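Local structure of catalase (Corynebacterium glutamicum, 4B7H) at residues 470-481 / 502-513. The protein catalyses the breakdown of hydrogen peroxide to water and oxygen as a haem enzyme that also binds NADPH and is inhibited by nitric oxide. Residues are numbered along the deposited sequence; the frame is centred on the assembly and turned at random. Where two conformers were deposited one is given.
Sequences ERLADNISNAMQ and LGARVKELYLQK
Three side chains of 470-481 grip the ammonium nitrogen of Lys513: NZ forms a salt bridge to Asp474 OD1 (2.7 Å) and donates hydrogen bonds to Ser477 OG, also at 2.7 Å, and Asn478 OD1. The two helices belong to the C-terminal helical domain of the catalase fold, where the Leu472 side chain lies about 8 Å from the bound NADPH, and their axes approach to 8.4 Å at a crossing angle of -48°. NZ meets both the Asp474 carboxylate and the Asn478 amide from above their planes. Lys513 is extended beyond CG, and this carries its ammonium group across to the neighbouring helix. Small residues allow the close approach in knobs-into-holes packing: Ala473 sits among Leu502, Arg505, Val506 and Leu509, and Ser477 one turn on among Val506, Leu509, Tyr510 and Lys513. Leu509 returns the fit as a knob between Glu470, Ala473, Asp474 and Ser477. At one end Arg505 takes Glu470 side-on, NE to OE1 at 3.1 Å and NH2 to OE2 at 2.9 Å, with carboxylate and guanidinium planes 35° apart; NH1 makes a second salt bridge, to Glu508 OE1 of its own helix, so the guanidinium is anchored from both helices. Inward, Ile476 CG2 packs against Val506 CG1, while Trp495 of helix 487-498 touches Ile476 and Leu502. The Tyr510 hydroxyl is hydrogen-bonded to Glu488. Met480, bent at its last torsion (chi3 64°), lays CE over one face of the Tyr510 ring, 3.8 Å from the centroid in a CH-pi contact.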
ATOM      1  N   GLU A 470     -10.735  25.726  41.595  1.00 12.46           N
ATOM      2  CA  GLU A 470     -11.957  24.973  41.848  1.00 13.23           C
ATOM      3  C   GLU A 470     -12.427  24.230  40.596  1.00 12.90           C
ATOM      4  O   GLU A 470     -12.761  23.045  40.664  1.00 12.56           O
ATOM      5  CB  GLU A 470     -13.062  25.883  42.391  1.00 13.68           C
ATOM      6  CG  GLU A 470     -14.419  25.199  42.577  1.00 15.82           C
ATOM      7  CD  GLU A 470     -14.446  24.167  43.698  1.00 17.96           C
ATOM      8  OE1 GLU A 470     -13.504  24.127  44.529  1.00 17.18           O
ATOM      9  OE2 GLU A 470     -15.429  23.393  43.760  1.00 21.19           O
ATOM     10  N   ARG A 471     -12.447  24.917  39.454  1.00 11.70           N
ATOM     11  CA  ARG A 471     -12.829  24.252  38.206  1.00 11.17           C
ATOM     12  C   ARG A 471     -11.908  23.074  37.881  1.00 10.48           C
ATOM     13  O   ARG A 471     -12.368  22.040  37.396  1.00 11.46           O
ATOM     14  CB  ARG A 471     -12.889  25.238  37.035  1.00 10.92           C
ATOM     15  CG  ARG A 471     -14.033  26.238  37.150  1.00 11.01           C
ATOM     16  CD  ARG A 471     -14.221  27.041  35.869  1.00 12.41           C
ATOM     17  NE  ARG A 471     -13.066  27.878  35.576  1.00 12.38           N
ATOM     18  CZ  ARG A 471     -12.856  29.084  36.096  1.00 13.79           C
ATOM     19  NH1 ARG A 471     -13.723  29.600  36.963  1.00 14.23           N
ATOM     20  NH2 ARG A 471     -11.771  29.767  35.757  1.00 14.05           N
ATOM     21  N   LEU A 472     -10.616  23.227  38.169  1.00 10.95           N
ATOM     22  CA  LEU A 472      -9.652  22.142  37.985  1.00 10.89           C
ATOM     23  C   LEU A 472     -10.084  20.890  38.748  1.00 10.40           C
ATOM     24  O   LEU A 472     -10.138  19.797  38.180  1.00 11.88           O
ATOM     25  CB  LEU A 472      -8.258  22.585  38.435  1.00 11.05           C
ATOM     26  CG  LEU A 472      -7.153  21.525  38.441  1.00 10.59           C
ATOM     27  CD1 LEU A 472      -6.890  20.966  37.032  1.00 11.47           C
ATOM     28  CD2 LEU A 472      -5.884  22.118  39.025  1.00 10.92           C
ATOM     29  N   ALA A 473     -10.401  21.044  40.031  1.00 10.03           N
ATOM     30  CA  ALA A 473     -10.834  19.906  40.840  1.00 12.14           C
ATOM     31  C   ALA A 473     -12.126  19.303  40.298  1.00 11.27           C
ATOM     32  O   ALA A 473     -12.299  18.077  40.286  1.00 11.83           O
ATOM     33  CB  ALA A 473     -11.007  20.324  42.300  1.00 13.48           C
ATOM     34  N   ASP A 474     -13.037  20.165  39.852  1.00 10.80           N
ATOM     35  CA  ASP A 474     -14.312  19.710  39.316  1.00 11.69           C
ATOM     36  C   ASP A 474     -14.094  18.937  38.020  1.00 11.05           C
ATOM     37  O   ASP A 474     -14.703  17.886  37.808  1.00 11.66           O
ATOM     38  CB  ASP A 474     -15.242  20.897  39.062  1.00 13.01           C
ATOM     39  CG  ASP A 474     -16.695  20.484  38.969  1.00 14.63           C
ATOM     40  OD1 ASP A 474     -17.144  19.669  39.811  1.00 15.38           O
ATOM     41  OD2 ASP A 474     -17.394  20.977  38.055  1.00 17.66           O
ATOM     42  N   ASN A 475     -13.220  19.453  37.158  1.00  9.22           N
ATOM     43  CA  ASN A 475     -12.927  18.791  35.888  1.00 10.08           C
ATOM     44  C   ASN A 475     -12.284  17.430  36.103  1.00 10.17           C
ATOM     45  O   ASN A 475     -12.645  16.450  35.446  1.00 10.95           O
ATOM     46  CB  ASN A 475     -12.000  19.649  35.031  1.00 11.05           C
ATOM     47  CG  ASN A 475     -12.637  20.954  34.595  1.00 10.69           C
ATOM     48  OD1 ASN A 475     -13.863  21.108  34.606  1.00 11.93           O
ATOM     49  ND2 ASN A 475     -11.800  21.906  34.206  1.00 10.86           N
ATOM     50  N   ILE A 476     -11.315  17.373  37.013  1.00 10.19           N
ATOM     51  CA  ILE A 476     -10.640  16.117  37.311  1.00 10.46           C
ATOM     52  C   ILE A 476     -11.645  15.077  37.799  1.00 10.28           C
ATOM     53  O   ILE A 476     -11.666  13.943  37.315  1.00 10.89           O
ATOM     54  CB  ILE A 476      -9.549  16.305  38.381  1.00 10.31           C
ATOM     55  CG1 ILE A 476      -8.385  17.150  37.838  1.00 10.07           C
ATOM     56  CG2 ILE A 476      -9.070  14.955  38.884  1.00 10.62           C
ATOM     57  CD1 ILE A 476      -7.490  17.746  38.932  1.00 11.62           C
ATOM     58  N   SER A 477     -12.497  15.464  38.748  1.00 11.17           N
ATOM     59  CA  SER A 477     -13.451  14.518  39.322  1.00 12.03           C
ATOM     60  C   SER A 477     -14.475  14.038  38.283  1.00 11.23           C
ATOM     61  O   SER A 477     -14.927  12.895  38.356  1.00 12.16           O
ATOM     62  CB  SER A 477     -14.115  15.071  40.595  1.00 14.63           C
ATOM     63  OG  SER A 477     -14.740  16.322  40.375  1.00 15.21           O
ATOM     64  N   ASN A 478     -14.820  14.892  37.312  1.00 11.97           N
ATOM     65  CA  ASN A 478     -15.643  14.459  36.181  1.00 12.59           C
ATOM     66  C   ASN A 478     -14.924  13.419  35.333  1.00 11.96           C
ATOM     67  O   ASN A 478     -15.507  12.398  34.962  1.00 12.24           O
ATOM     68  CB  ASN A 478     -16.036  15.646  35.296  1.00 12.75           C
ATOM     69  CG  ASN A 478     -17.145  16.490  35.896  1.00 13.90           C
ATOM     70  OD1 ASN A 478     -17.837  16.064  36.816  1.00 15.92           O
ATOM     71  ND2 ASN A 478     -17.323  17.695  35.364  1.00 17.33           N
ATOM     72  N   ALA A 479     -13.652  13.677  35.039  1.00 10.17           N
ATOM     73  CA  ALA A 479     -12.860  12.779  34.203  1.00 10.36           C
ATOM     74  C   ALA A 479     -12.574  11.441  34.892  1.00 10.57           C
ATOM     75  O   ALA A 479     -12.250  10.458  34.232  1.00 12.18           O
ATOM     76  CB  ALA A 479     -11.562  13.454  33.796  1.00 10.01           C
ATOM     77  N   MET A 480     -12.685  11.404  36.218  1.00 10.80           N
ATOM     78  CA  MET A 480     -12.480  10.170  36.968  1.00 12.14           C
ATOM     79  C   MET A 480     -13.673   9.227  36.935  1.00 11.43           C
ATOM     80  O   MET A 480     -13.543   8.053  37.291  1.00 11.94           O
ATOM     81  CB  MET A 480     -12.154  10.486  38.427  1.00 11.86           C
ATOM     82  CG  MET A 480     -10.794  11.127  38.637  1.00 10.90           C
ATOM     83  SD  MET A 480     -10.628  11.811  40.295  1.00 12.36           S
ATOM     84  CE  MET A 480     -10.744  10.346  41.334  1.00 13.26           C
ATOM     85  N   GLN A 481     -14.842   9.723  36.547  1.00 12.30           N
ATOM     86  CA  GLN A 481     -16.031   8.878  36.570  0.55 12.12           C
ATOM     87  C   GLN A 481     -15.836   7.654  35.682  1.00 13.03           C
ATOM     88  O   GLN A 481     -15.507   7.762  34.498  1.00 14.59           O
ATOM     89  CB  GLN A 481     -17.288   9.653  36.172  0.55 13.20           C
ATOM     90  CG  GLN A 481     -17.573  10.881  37.037  0.55 15.17           C
ATOM     91  CD  GLN A 481     -17.616  10.585  38.531  0.55 17.44           C
ATOM     92  OE1 GLN A 481     -17.119  11.370  39.335  0.55 21.92           O
ATOM     93  NE2 GLN A 481     -18.226   9.463  38.909  0.55 16.63           N
ATOM     94  N   LEU A 502      -5.516  20.506  46.616  1.00 14.67           N
ATOM     95  CA  LEU A 502      -6.120  20.059  45.365  1.00 13.09           C
ATOM     96  C   LEU A 502      -6.590  18.606  45.492  1.00 11.96           C
ATOM     97  O   LEU A 502      -7.719  18.271  45.132  1.00 12.80           O
ATOM     98  CB  LEU A 502      -5.130  20.186  44.207  1.00 12.08           C
ATOM     99  CG  LEU A 502      -5.594  19.605  42.869  1.00 11.87           C
ATOM    100  CD1 LEU A 502      -6.881  20.269  42.373  1.00 12.02           C
ATOM    101  CD2 LEU A 502      -4.482  19.769  41.850  1.00 13.99           C
ATOM    102  N   GLY A 503      -5.725  17.748  46.024  1.00 12.03           N
ATOM    103  CA  GLY A 503      -6.070  16.348  46.184  1.00 12.60           C
ATOM    104  C   GLY A 503      -7.306  16.141  47.043  1.00 13.06           C
ATOM    105  O   GLY A 503      -8.158  15.303  46.738  1.00 12.99           O
ATOM    106  N   ALA A 504      -7.413  16.906  48.126  1.00 14.45           N
ATOM    107  CA  ALA A 504      -8.548  16.755  49.031  1.00 12.93           C
ATOM    108  C   ALA A 504      -9.830  17.165  48.314  1.00 13.14           C
ATOM    109  O   ALA A 504     -10.867  16.517  48.448  1.00 13.42           O
ATOM    110  CB  ALA A 504      -8.346  17.586  50.292  1.00 14.56           C
ATOM    111  N   ARG A 505      -9.754  18.237  47.534  1.00 12.61           N
ATOM    112  CA  ARG A 505     -10.940  18.731  46.846  1.00 12.14           C
ATOM    113  C   ARG A 505     -11.368  17.774  45.730  1.00 12.39           C
ATOM    114  O   ARG A 505     -12.562  17.549  45.520  1.00 14.25           O
ATOM    115  CB  ARG A 505     -10.696  20.142  46.306  1.00 14.71           C
ATOM    116  CG  ARG A 505     -11.940  20.828  45.750  1.00 14.57           C
ATOM    117  CD  ARG A 505     -13.013  21.004  46.816  1.00 15.71           C
ATOM    118  NE  ARG A 505     -14.176  21.717  46.290  1.00 15.34           N
ATOM    119  CZ  ARG A 505     -15.426  21.514  46.696  1.00 15.61           C
ATOM    120  NH1 ARG A 505     -15.682  20.622  47.649  1.00 19.83           N
ATOM    121  NH2 ARG A 505     -16.420  22.203  46.153  1.00 19.01           N
ATOM    122  N   VAL A 506     -10.390  17.204  45.027  1.00 12.34           N
ATOM    123  CA  VAL A 506     -10.670  16.224  43.985  1.00 12.38           C
ATOM    124  C   VAL A 506     -11.424  15.027  44.566  1.00 11.95           C
ATOM    125  O   VAL A 506     -12.447  14.606  44.020  1.00 13.34           O
ATOM    126  CB  VAL A 506      -9.374  15.748  43.297  1.00 11.68           C
ATOM    127  CG1 VAL A 506      -9.614  14.460  42.501  1.00 13.80           C
ATOM    128  CG2 VAL A 506      -8.814  16.846  42.383  1.00 12.29           C
ATOM    129  N   LYS A 507     -10.943  14.493  45.685  1.00 13.18           N
ATOM    130  CA  LYS A 507     -11.598  13.333  46.290  1.00 13.82           C
ATOM    131  C   LYS A 507     -13.005  13.683  46.785  1.00 12.57           C
ATOM    132  O   LYS A 507     -13.943  12.909  46.595  1.00 13.37           O
ATOM    133  CB  LYS A 507     -10.753  12.739  47.423  1.00 14.15           C
ATOM    134  CG  LYS A 507     -11.375  11.504  48.064  1.00 15.04           C
ATOM    135  CD  LYS A 507     -10.422  10.827  49.050  1.00 16.44           C
ATOM    136  CE  LYS A 507     -11.066   9.590  49.658  1.00 16.89           C
ATOM    137  NZ  LYS A 507     -10.145   8.830  50.556  1.00 18.72           N
ATOM    138  N   GLU A 508     -13.144  14.849  47.411  1.00 13.35           N
ATOM    139  CA  GLU A 508     -14.449  15.343  47.851  1.00 15.86           C
ATOM    140  C   GLU A 508     -15.463  15.364  46.713  1.00 14.69           C
ATOM    141  O   GLU A 508     -16.573  14.838  46.831  1.00 15.96           O
ATOM    142  CB  GLU A 508     -14.322  16.778  48.349  1.00 22.39           C
ATOM    143  CG  GLU A 508     -13.943  16.938  49.786  1.00 33.97           C
ATOM    144  CD  GLU A 508     -14.417  18.270  50.316  1.00 42.61           C
ATOM    145  OE1 GLU A 508     -14.141  19.295  49.652  1.00 25.67           O
ATOM    146  OE2 GLU A 508     -15.090  18.290  51.371  1.00 41.02           O
ATOM    147  N   LEU A 509     -15.084  16.004  45.613  1.00 14.56           N
ATOM    148  CA  LEU A 509     -15.999  16.165  44.496  1.00 14.32           C
ATOM    149  C   LEU A 509     -16.267  14.833  43.819  1.00 14.72           C
ATOM    150  O   LEU A 509     -17.398  14.549  43.435  1.00 14.84           O
ATOM    151  CB  LEU A 509     -15.445  17.186  43.503  1.00 14.73           C
ATOM    152  CG  LEU A 509     -15.497  18.636  43.996  1.00 14.87           C
ATOM    153  CD1 LEU A 509     -14.758  19.578  43.048  1.00 15.22           C
ATOM    154  CD2 LEU A 509     -16.951  19.079  44.181  1.00 16.60           C
ATOM    155  N   TYR A 510     -15.230  14.011  43.691  1.00 13.39           N
ATOM    156  CA  TYR A 510     -15.392  12.695  43.086  1.00 13.54           C
ATOM    157  C   TYR A 510     -16.421  11.853  43.844  1.00 13.89           C
ATOM    158  O   TYR A 510     -17.310  11.243  43.242  1.00 13.97           O
ATOM    159  CB  TYR A 510     -14.056  11.959  43.033  1.00 13.45           C
ATOM    160  CG  TYR A 510     -14.184  10.536  42.547  1.00 11.80           C
ATOM    161  CD1 TYR A 510     -14.474  10.263  41.211  1.00 11.81           C
ATOM    162  CD2 TYR A 510     -14.018   9.463  43.417  1.00 12.92           C
ATOM    163  CE1 TYR A 510     -14.599   8.965  40.751  1.00 13.31           C
ATOM    164  CE2 TYR A 510     -14.128   8.154  42.963  1.00 13.63           C
ATOM    165  CZ  TYR A 510     -14.429   7.914  41.626  1.00 13.68           C
ATOM    166  OH  TYR A 510     -14.549   6.623  41.155  1.00 13.88           O
ATOM    167  N   LEU A 511     -16.307  11.826  45.168  1.00 14.12           N
ATOM    168  CA  LEU A 511     -17.226  11.030  45.974  1.00 15.42           C
ATOM    169  C   LEU A 511     -18.652  11.586  45.971  1.00 16.25           C
ATOM    170  O   LEU A 511     -19.616  10.826  46.070  1.00 19.51           O
ATOM    171  CB  LEU A 511     -16.699  10.871  47.397  1.00 15.99           C
ATOM    172  CG  LEU A 511     -15.437  10.013  47.484  1.00 16.52           C
ATOM    173  CD1 LEU A 511     -14.905   9.994  48.903  1.00 17.15           C
ATOM    174  CD2 LEU A 511     -15.701   8.601  46.983  1.00 17.79           C
ATOM    175  N   GLN A 512     -18.784  12.905  45.849  1.00 15.40           N
ATOM    176  CA  GLN A 512     -20.107  13.527  45.742  1.00 17.12           C
ATOM    177  C   GLN A 512     -20.826  13.027  44.492  1.00 18.15           C
ATOM    178  O   GLN A 512     -22.037  12.794  44.500  1.00 22.24           O
ATOM    179  CB  GLN A 512     -19.982  15.048  45.654  1.00 20.50           C
ATOM    180  CG  GLN A 512     -19.752  15.765  46.968  1.00 24.45           C
ATOM    181  CD  GLN A 512     -19.612  17.271  46.785  1.00 28.12           C
ATOM    182  OE1 GLN A 512     -20.014  17.828  45.760  1.00 29.43           O
ATOM    183  NE2 GLN A 512     -19.035  17.934  47.780  1.00 31.71           N
ATOM    184  N   LYS A 513     -20.067  12.870  43.413  1.00 16.37           N
ATOM    185  CA  LYS A 513     -20.622  12.517  42.108  1.00 16.04           C
ATOM    186  C   LYS A 513     -20.796  11.014  41.912  1.00 22.21           C
ATOM    187  O   LYS A 513     -21.638  10.574  41.126  1.00 23.96           O
ATOM    188  CB  LYS A 513     -19.733  13.073  40.997  1.00 17.10           C
ATOM    189  CG  LYS A 513     -19.631  14.581  40.997  1.00 17.57           C
ATOM    190  CD  LYS A 513     -18.470  15.051  40.143  1.00 19.08           C
ATOM    191  CE  LYS A 513     -18.257  16.546  40.304  1.00 17.09           C
ATOM    192  NZ  LYS A 513     -17.154  17.015  39.430  1.00 17.63           N
TER